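Local coordinates for C2 domain protein (Scophthalmus maximus, PDB 3W56), which binds calcium ions through its C2 domain and probably has a role in forming wide membrane pores, at residues E80-R85 with R104-G109; H111-Y116 with Y125-S130. One frame throughout, in Å; residues are numbered along the deposited sequence.

Overall arrangement
Both contacts join strands that turn back on each other, one in each sheet of the C2 beta-sandwich. Contact 1 links 80-85 to 104-109 at one end of the hairpin of strands 83-90 and 97-105. It is a surface contact, about 13 Å from the centre of the chain to its own centre. Contact 2 pairs strand 109-116 with strand 122-130 and is partly buried. Both carry a backbone ladder; contact 1 adds exposed polar and charged ends, contact 2 a cluster of two histidines and two tyrosines. The centres lie about 9 Å apart, and Arg104 of contact 1 bonds across the sandwich to Tyr125 of contact 2.

Contact 1 (E80-R85 with R104-G109); sequences ENDILR and RQIKVG
Asn81 N gives its hydrogen to Ile106 O at 2.8 Å, nearly straight at 171° and in the carbonyl plane. One step on, Ile106 N returns a bond to Asp82 O at 2.9 Å. The ladder goes on into the strands, where Leu84 and Arg104 form an antiparallel hydrogen-bonded pair, with Leu84 N at 2.9 Å from Arg104 O. Beside Leu84, the apolar packing comes from Ile106. Its CG2 packs tightly on Leu84 CB at 3.5 Å, while its CD1 reaches the CB of Asp82.

The outer end is polar. Glu80 has CG anti to its backbone N (chi1 -173°) and an extended chain, which carries the carboxylate across Val108 at about a right angle. There OE2 takes a long but straight bond from Val108 N at 3.3 Å, met from above the carboxylate plane. Lys107 bends at chi2 and brings NZ to Asn81 OD1 at 3.0 Å, a weak bond. Its charge stays 5.7 Å from Glu80 OE2, measured from NZ.

Asp82 OD2 turns back to Gln79 N. Arg104 leads away from the hairpin and bonds through NE to Tyr125 OH. Leu84 and Ile106 face strand 122-130, where they touch Tyr125, Tyr127 and Leu129. On its other side strand 83-90 pairs with strand 44-50, Arg85 bonding by backbone to Phe49 and Ile83 to Gly51 just beyond that strand.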
ATOM      1  N   GLU A  80      10.213  14.879   3.373  1.00 17.70           N
ATOM      2  CA  GLU A  80       9.907  15.094   1.983  1.00 27.74           C
ATOM      3  C   GLU A  80      10.961  14.413   1.122  1.00 26.21           C
ATOM      4  O   GLU A  80      12.170  14.442   1.449  1.00 23.02           O
ATOM      5  CB  GLU A  80       9.848  16.578   1.704  1.00 30.51           C
ATOM      6  CG  GLU A  80       9.357  16.892   0.298  1.00 32.96           C
ATOM      7  CD  GLU A  80       8.746  18.275   0.202  1.00 51.95           C
ATOM      8  OE1 GLU A  80       9.284  19.187   0.885  1.00 51.42           O
ATOM      9  OE2 GLU A  80       7.731  18.433  -0.540  1.00 36.49           O
ATOM     10  N   ASN A  81      10.483  13.790   0.045  1.00 19.82           N
ATOM     11  CA  ASN A  81      11.243  13.000  -0.913  1.00 20.12           C
ATOM     12  C   ASN A  81      11.650  11.635  -0.492  1.00 26.14           C
ATOM     13  O   ASN A  81      12.337  10.931  -1.222  1.00 24.55           O
ATOM     14  CB  ASN A  81      12.347  13.836  -1.567  1.00 21.57           C
ATOM     15  CG  ASN A  81      11.755  14.990  -2.346  1.00 29.51           C
ATOM     16  OD1 ASN A  81      10.772  14.798  -3.057  1.00 32.26           O
ATOM     17  ND2 ASN A  81      12.283  16.188  -2.163  1.00 39.40           N
ATOM     18  N   ASP A  82      11.194  11.226   0.691  1.00 17.47           N
ATOM     19  CA  ASP A  82      11.369   9.861   1.038  1.00 13.84           C
ATOM     20  C   ASP A  82      10.546   9.073   0.010  1.00 12.11           C
ATOM     21  O   ASP A  82       9.518   9.569  -0.540  1.00 17.77           O
ATOM     22  CB  ASP A  82      10.741   9.581   2.383  1.00 15.22           C
ATOM     23  CG  ASP A  82      11.608  10.024   3.575  1.00 21.61           C
ATOM     24  OD1 ASP A  82      12.839  10.275   3.415  1.00 23.62           O
ATOM     25  OD2 ASP A  82      11.047  10.049   4.703  1.00 26.66           O
ATOM     26  N   ILE A  83      10.945   7.831  -0.172  1.00 14.53           N
ATOM     27  CA  ILE A  83      10.290   6.973  -1.127  1.00 18.06           C
ATOM     28  C   ILE A  83       9.302   6.115  -0.364  1.00 15.46           C
ATOM     29  O   ILE A  83       9.690   5.232   0.418  1.00 20.17           O
ATOM     30  CB  ILE A  83      11.268   6.094  -1.894  1.00 20.49           C
ATOM     31  CG1 ILE A  83      12.198   7.002  -2.711  1.00 23.96           C
ATOM     32  CG2 ILE A  83      10.491   5.174  -2.832  1.00 22.72           C
ATOM     33  CD1 ILE A  83      11.440   8.043  -3.491  1.00 19.90           C
ATOM     34  N   LEU A  84       8.022   6.405  -0.614  1.00 13.57           N
ATOM     35  CA  LEU A  84       6.882   5.583  -0.170  1.00 17.75           C
ATOM     36  C   LEU A  84       6.814   4.412  -1.140  1.00 16.24           C
ATOM     37  O   LEU A  84       6.712   4.591  -2.345  1.00 19.81           O
ATOM     38  CB  LEU A  84       5.536   6.399  -0.128  1.00 10.92           C
ATOM     39  CG  LEU A  84       4.264   5.554   0.055  1.00 13.79           C
ATOM     40  CD1 LEU A  84       4.151   5.029   1.497  1.00 18.87           C
ATOM     41  CD2 LEU A  84       3.016   6.383  -0.299  1.00 13.60           C
ATOM     42  N   ARG A  85       6.963   3.206  -0.624  1.00 13.88           N
ATOM     43  CA  ARG A  85       6.847   2.005  -1.415  1.00 17.12           C
ATOM     44  C   ARG A  85       5.714   1.088  -0.882  1.00 19.57           C
ATOM     45  O   ARG A  85       5.620   0.725   0.338  1.00 16.79           O
ATOM     46  CB  ARG A  85       8.230   1.277  -1.400  1.00 17.43           C
ATOM     47  CG  ARG A  85       8.189  -0.100  -1.942  1.00 18.70           C
ATOM     48  CD  ARG A  85       9.488  -0.816  -1.587  1.00 27.94           C
ATOM     49  NE  ARG A  85       9.537  -2.172  -2.123  1.00 25.74           N
ATOM     50  CZ  ARG A  85      10.047  -2.483  -3.314  1.00 32.21           C
ATOM     51  NH1 ARG A  85      10.542  -1.523  -4.094  1.00 30.00           N
ATOM     52  NH2 ARG A  85      10.081  -3.758  -3.730  1.00 32.42           N
ATOM     53  N   ARG A 104       7.002   6.036  -4.907  1.00 19.59           N
ATOM     54  CA  ARG A 104       6.652   7.429  -5.089  1.00 24.56           C
ATOM     55  C   ARG A 104       7.406   8.317  -4.093  1.00 23.85           C
ATOM     56  O   ARG A 104       7.445   8.009  -2.915  1.00 19.66           O
ATOM     57  CB  ARG A 104       5.162   7.561  -4.843  1.00 24.27           C
ATOM     58  CG  ARG A 104       4.696   8.939  -4.737  1.00 24.72           C
ATOM     59  CD  ARG A 104       3.222   8.931  -4.750  1.00 23.05           C
ATOM     60  NE  ARG A 104       2.638   8.242  -5.893  1.00 21.72           N
ATOM     61  CZ  ARG A 104       2.679   8.698  -7.159  1.00 29.84           C
ATOM     62  NH1 ARG A 104       3.287   9.852  -7.443  1.00 25.91           N
ATOM     63  NH2 ARG A 104       2.093   8.007  -8.148  1.00 22.53           N
ATOM     64  N   GLN A 105       7.941   9.437  -4.558  1.00 23.93           N
ATOM     65  CA  GLN A 105       8.540  10.381  -3.620  1.00 27.71           C
ATOM     66  C   GLN A 105       7.428  11.165  -2.959  1.00 23.63           C
ATOM     67  O   GLN A 105       6.560  11.725  -3.629  1.00 22.84           O
ATOM     68  CB  GLN A 105       9.490  11.326  -4.327  1.00 29.16           C
ATOM     69  CG  GLN A 105      10.975  10.934  -4.224  1.00 31.60           C
ATOM     70  CD  GLN A 105      11.864  11.780  -5.132  1.00 34.71           C
ATOM     71  OE1 GLN A 105      11.377  12.454  -6.076  1.00 43.80           O
ATOM     72  NE2 GLN A 105      13.164  11.770  -4.855  1.00 33.30           N
ATOM     73  N   ILE A 106       7.439  11.214  -1.623  1.00 16.48           N
ATOM     74  CA  ILE A 106       6.363  11.905  -0.941  1.00 16.57           C
ATOM     75  C   ILE A 106       6.603  13.417  -0.827  1.00 18.75           C
ATOM     76  O   ILE A 106       7.737  13.879  -0.656  1.00 20.54           O
ATOM     77  CB  ILE A 106       6.121  11.297   0.428  1.00 12.50           C
ATOM     78  CG1 ILE A 106       7.429  11.411   1.231  1.00 18.48           C
ATOM     79  CG2 ILE A 106       5.778   9.841   0.266  1.00 16.96           C
ATOM     80  CD1 ILE A 106       7.267  11.082   2.731  1.00 16.52           C
ATOM     81  N   LYS A 107       5.518  14.153  -0.970  1.00 16.96           N
ATOM     82  CA  LYS A 107       5.493  15.602  -1.049  1.00 17.44           C
ATOM     83  C   LYS A 107       4.562  16.115   0.024  1.00 23.25           C
ATOM     84  O   LYS A 107       3.548  15.469   0.348  1.00 20.42           O
ATOM     85  CB  LYS A 107       5.004  16.047  -2.413  1.00 25.11           C
ATOM     86  CG  LYS A 107       5.776  15.394  -3.505  1.00 22.83           C
ATOM     87  CD  LYS A 107       7.185  15.928  -3.614  1.00 23.39           C
ATOM     88  CE  LYS A 107       7.978  14.927  -4.463  1.00 31.76           C
ATOM     89  NZ  LYS A 107       8.994  15.570  -5.355  1.00 30.03           N
ATOM     90  N   VAL A 108       4.898  17.261   0.600  1.00 21.36           N
ATOM     91  CA  VAL A 108       4.024  17.827   1.637  1.00 22.42           C
ATOM     92  C   VAL A 108       2.590  17.942   1.088  1.00 19.63           C
ATOM     93  O   VAL A 108       2.380  18.157  -0.104  1.00 23.15           O
ATOM     94  CB  VAL A 108       4.508  19.222   2.108  1.00 30.47           C
ATOM     95  CG1 VAL A 108       3.663  19.728   3.270  1.00 34.69           C
ATOM     96  CG2 VAL A 108       5.968  19.146   2.519  1.00 28.73           C
ATOM     97  N   GLY A 109       1.619  17.806   1.979  1.00 20.15           N
ATOM     98  CA  GLY A 109       0.222  17.911   1.601  1.00 20.62           C
ATOM     99  C   GLY A 109      -0.524  16.592   1.536  1.00 22.79           C
ATOM    100  O   GLY A 109      -0.035  15.550   1.962  1.00 15.18           O
TER

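Contact 2 (H111-Y116 with Y125-S130); sequences HEHDCY and YMYTLS
His113 CB sits over one face of the Tyr125 ring, 3.8 Å from its centroid and 28° off the ring normal, a CH-pi contact. Its closest ring atom is Tyr125 CZ, at 3.4 Å from His113 CB. The two rings themselves meet obliquely. Cys115 CB comes to the edge of the same tyrosine, near CE2. One pair along, His111 CD2 lies 3.3 Å from Tyr127 CZ, again with oblique rings, their planes at 33°. His113 CD2 meets Tyr127 CE2 rim to rim, with the planes nearly parallel. The four rings make one aromatic cluster. Both tyrosines hold CG between the backbone N and the carbonyl carbon (chi1 63° in Tyr125), which carries their rings across to the histidine strand.

Two waters each bridge one pair of polar atoms. One bonds both Tyr127 OH and His113 NE2, the latter at 2.7 Å. A second donates to Asp114 O and bonds Tyr125 OH. Tyr125 OH also receives Arg104 NE, Tyr127 OH receives Lys107 N, and His111 NE2 bonds Val108 O. With an alanine here in place of Tyr125, Arg104 NE and the second water would probably lose their hydroxyl partner, and a gap is likely to open beside His113 CB.

The backbone sets these rings in place. His111 with Tyr127 and His113 with Tyr125 are antiparallel hydrogen-bonded pairs, with His113 N at 2.9 Å from Tyr125 O. Between them, Glu112 and Met126 lie side by side on the other face, CG to CG at 3.7 Å. The disulfide of Cys115 to Cys102 ties this strand to the opposing sheet. This is a hairpin of the C2 beta-sandwich, with its aromatic face turned toward that sheet.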
ATOM      1  N   HIS A 111      -2.538  13.788  -0.860  1.00 15.05           N
ATOM      2  CA  HIS A 111      -2.445  13.332  -2.284  1.00 13.44           C
ATOM      3  C   HIS A 111      -3.241  12.054  -2.465  1.00 14.85           C
ATOM      4  O   HIS A 111      -3.219  11.181  -1.590  1.00 15.48           O
ATOM      5  CB  HIS A 111      -0.969  13.075  -2.650  1.00 18.30           C
ATOM      6  CG  HIS A 111      -0.118  14.272  -2.407  1.00 22.21           C
ATOM      7  ND1 HIS A 111      -0.065  15.333  -3.296  1.00 22.69           N
ATOM      8  CD2 HIS A 111       0.603  14.644  -1.324  1.00 18.28           C
ATOM      9  CE1 HIS A 111       0.696  16.285  -2.783  1.00 26.86           C
ATOM     10  NE2 HIS A 111       1.112  15.890  -1.590  1.00 25.45           N
ATOM     11  N   GLU A 112      -3.973  11.945  -3.573  1.00 15.14           N
ATOM     12  CA  GLU A 112      -4.616  10.702  -3.951  1.00 15.87           C
ATOM     13  C   GLU A 112      -3.849  10.132  -5.113  1.00 11.22           C
ATOM     14  O   GLU A 112      -3.503  10.844  -6.103  1.00 15.65           O
ATOM     15  CB  GLU A 112      -6.067  10.915  -4.364  1.00 14.27           C
ATOM     16  CG  GLU A 112      -6.912  11.611  -3.329  1.00 16.92           C
ATOM     17  CD  GLU A 112      -8.230  12.091  -3.931  1.00 21.49           C
ATOM     18  OE1 GLU A 112      -8.902  11.251  -4.585  1.00 23.84           O
ATOM     19  OE2 GLU A 112      -8.564  13.288  -3.786  1.00 22.75           O
ATOM     20  N   HIS A 113      -3.588   8.841  -5.040  1.00  9.19           N
ATOM     21  CA  HIS A 113      -2.819   8.162  -6.077  1.00 12.78           C
ATOM     22  C   HIS A 113      -3.326   6.802  -6.482  1.00 13.45           C
ATOM     23  O   HIS A 113      -4.095   6.147  -5.779  1.00 11.13           O
ATOM     24  CB  HIS A 113      -1.325   8.016  -5.655  1.00 11.56           C
ATOM     25  CG  HIS A 113      -0.580   9.318  -5.603  1.00 11.01           C
ATOM     26  ND1 HIS A 113      -0.298  10.042  -6.753  1.00 16.69           N
ATOM     27  CD2 HIS A 113      -0.063  10.033  -4.569  1.00 12.99           C
ATOM     28  CE1 HIS A 113       0.340  11.152  -6.414  1.00 21.33           C
ATOM     29  NE2 HIS A 113       0.497  11.167  -5.095  1.00 16.93           N
ATOM     30  N   ASP A 114      -2.914   6.388  -7.687  1.00 11.40           N
ATOM     31  CA  ASP A 114      -3.174   5.060  -8.194  1.00 11.67           C
ATOM     32  C   ASP A 114      -1.883   4.311  -8.387  1.00 17.09           C
ATOM     33  O   ASP A 114      -0.846   4.881  -8.838  1.00 19.53           O
ATOM     34  CB  ASP A 114      -3.845   5.137  -9.579  1.00 12.75           C
ATOM     35  CG  ASP A 114      -5.086   6.011  -9.563  1.00 19.83           C
ATOM     36  OD1 ASP A 114      -5.285   6.760 -10.529  1.00 29.63           O
ATOM     37  OD2 ASP A 114      -5.888   5.970  -8.599  1.00 19.52           O
ATOM     38  N   CYS A 115      -1.929   3.028  -8.069  1.00 12.11           N
ATOM     39  CA  CYS A 115      -0.792   2.162  -8.288  1.00 17.23           C
ATOM     40  C   CYS A 115      -1.201   0.942  -9.157  1.00 14.56           C
ATOM     41  O   CYS A 115      -2.036   0.095  -8.780  1.00 15.02           O
ATOM     42  CB  CYS A 115      -0.234   1.770  -6.924  1.00 16.35           C
ATOM     43  SG  CYS A 115       0.869   0.448  -7.109  1.00 21.33           S
ATOM     44  N   TYR A 116      -0.643   0.813 -10.373  1.00 10.52           N
ATOM     45  CA  TYR A 116      -1.075  -0.269 -11.197  1.00  9.63           C
ATOM     46  C   TYR A 116      -0.314  -1.545 -10.917  1.00  9.35           C
ATOM     47  O   TYR A 116       0.927  -1.555 -10.829  1.00 19.23           O
ATOM     48  CB  TYR A 116      -0.892   0.171 -12.685  1.00  9.06           C
ATOM     49  CG  TYR A 116      -1.542   1.524 -12.922  1.00 10.08           C
ATOM     50  CD1 TYR A 116      -2.930   1.625 -13.092  1.00  9.53           C
ATOM     51  CD2 TYR A 116      -0.800   2.730 -12.895  1.00 12.17           C
ATOM     52  CE1 TYR A 116      -3.566   2.859 -13.207  1.00 12.15           C
ATOM     53  CE2 TYR A 116      -1.447   4.005 -13.017  1.00  8.55           C
ATOM     54  CZ  TYR A 116      -2.824   4.025 -13.188  1.00  7.66           C
ATOM     55  OH  TYR A 116      -3.552   5.152 -13.337  1.00 15.93           O
ATOM     56  N   TYR A 125      -4.815   4.819  -3.128  1.00 12.44           N
ATOM     57  CA  TYR A 125      -4.410   5.156  -1.750  1.00  7.60           C
ATOM     58  C   TYR A 125      -4.290   6.645  -1.638  1.00 10.05           C
ATOM     59  O   TYR A 125      -4.242   7.408  -2.626  1.00 11.58           O
ATOM     60  CB  TYR A 125      -3.088   4.467  -1.419  1.00  7.40           C
ATOM     61  CG  TYR A 125      -1.913   4.918  -2.274  1.00  9.96           C
ATOM     62  CD1 TYR A 125      -1.017   5.908  -1.776  1.00 14.33           C
ATOM     63  CD2 TYR A 125      -1.669   4.368  -3.535  1.00 15.85           C
ATOM     64  CE1 TYR A 125       0.089   6.296  -2.489  1.00 13.99           C
ATOM     65  CE2 TYR A 125      -0.530   4.775  -4.297  1.00 13.12           C
ATOM     66  CZ  TYR A 125       0.341   5.754  -3.752  1.00 14.22           C
ATOM     67  OH  TYR A 125       1.482   6.178  -4.435  1.00 18.46           O
ATOM     68  N   MET A 126      -4.216   7.106  -0.402  1.00  6.73           N
ATOM     69  CA  MET A 126      -4.059   8.496  -0.125  1.00  7.82           C
ATOM     70  C   MET A 126      -2.896   8.577   0.838  1.00  9.45           C
ATOM     71  O   MET A 126      -2.625   7.642   1.604  1.00 11.40           O
ATOM     72  CB  MET A 126      -5.298   9.117   0.529  1.00 16.34           C
ATOM     73  CG  MET A 126      -6.366   9.272  -0.494  1.00 18.27           C
ATOM     74  SD  MET A 126      -7.736  10.175   0.210  1.00 15.91           S
ATOM     75  CE  MET A 126      -6.983  11.768   0.593  1.00 18.06           C
ATOM     76  N   TYR A 127      -2.221   9.703   0.778  1.00 10.35           N
ATOM     77  CA  TYR A 127      -1.321   9.987   1.918  1.00 12.26           C
ATOM     78  C   TYR A 127      -1.307  11.432   2.220  1.00  9.90           C
ATOM     79  O   TYR A 127      -1.575  12.289   1.379  1.00 11.99           O
ATOM     80  CB  TYR A 127       0.107   9.437   1.666  1.00 12.52           C
ATOM     81  CG  TYR A 127       0.922  10.309   0.753  1.00  8.67           C
ATOM     82  CD1 TYR A 127       1.680  11.380   1.257  1.00 10.19           C
ATOM     83  CD2 TYR A 127       0.936  10.081  -0.623  1.00 10.78           C
ATOM     84  CE1 TYR A 127       2.443  12.190   0.370  1.00 13.40           C
ATOM     85  CE2 TYR A 127       1.677  10.854  -1.486  1.00 15.59           C
ATOM     86  CZ  TYR A 127       2.423  11.912  -0.978  1.00 14.98           C
ATOM     87  OH  TYR A 127       3.134  12.667  -1.901  1.00 17.06           O
ATOM     88  N   THR A 128      -1.012  11.733   3.480  1.00 14.57           N
ATOM     89  CA  THR A 128      -0.811  13.097   3.954  1.00 13.11           C
ATOM     90  C   THR A 128       0.593  13.221   4.575  1.00 14.24           C
ATOM     91  O   THR A 128       0.937  12.434   5.466  1.00 15.88           O
ATOM     92  CB  THR A 128      -1.894  13.477   4.986  1.00 17.49           C
ATOM     93  OG1 THR A 128      -3.159  13.625   4.297  1.00 18.88           O
ATOM     94  CG2 THR A 128      -1.569  14.828   5.606  1.00 17.65           C
ATOM     95  N   LEU A 129       1.401  14.162   4.073  1.00 16.49           N
ATOM     96  CA  LEU A 129       2.673  14.487   4.706  1.00 21.63           C
ATOM     97  C   LEU A 129       2.557  15.887   5.307  1.00 14.37           C
ATOM     98  O   LEU A 129       2.304  16.888   4.611  1.00 18.76           O
ATOM     99  CB  LEU A 129       3.816  14.408   3.705  1.00 20.00           C
ATOM    100  CG  LEU A 129       5.227  14.679   4.270  1.00 15.12           C
ATOM    101  CD1 LEU A 129       5.688  13.593   5.182  1.00 21.42           C
ATOM    102  CD2 LEU A 129       6.100  14.761   3.023  1.00 18.05           C
ATOM    103  N   SER A 130       2.734  15.927   6.624  1.00 26.18           N
ATOM    104  CA  SER A 130       2.397  17.102   7.383  1.00 26.13           C
ATOM    105  C   SER A 130       3.493  17.402   8.402  1.00 30.50           C
ATOM    106  O   SER A 130       4.249  16.506   8.831  1.00 29.90           O
ATOM    107  CB  SER A 130       1.092  16.851   8.151  1.00 25.74           C
ATOM    108  OG  SER A 130       1.285  15.740   9.021  1.00 30.08           O
TER
HETATM  109  O   HOH W   1       2.386  12.960  -4.318  1.00 15.94           O
HETATM  110  O   HOH W   2       1.533   5.064  -7.068  1.00 14.72           O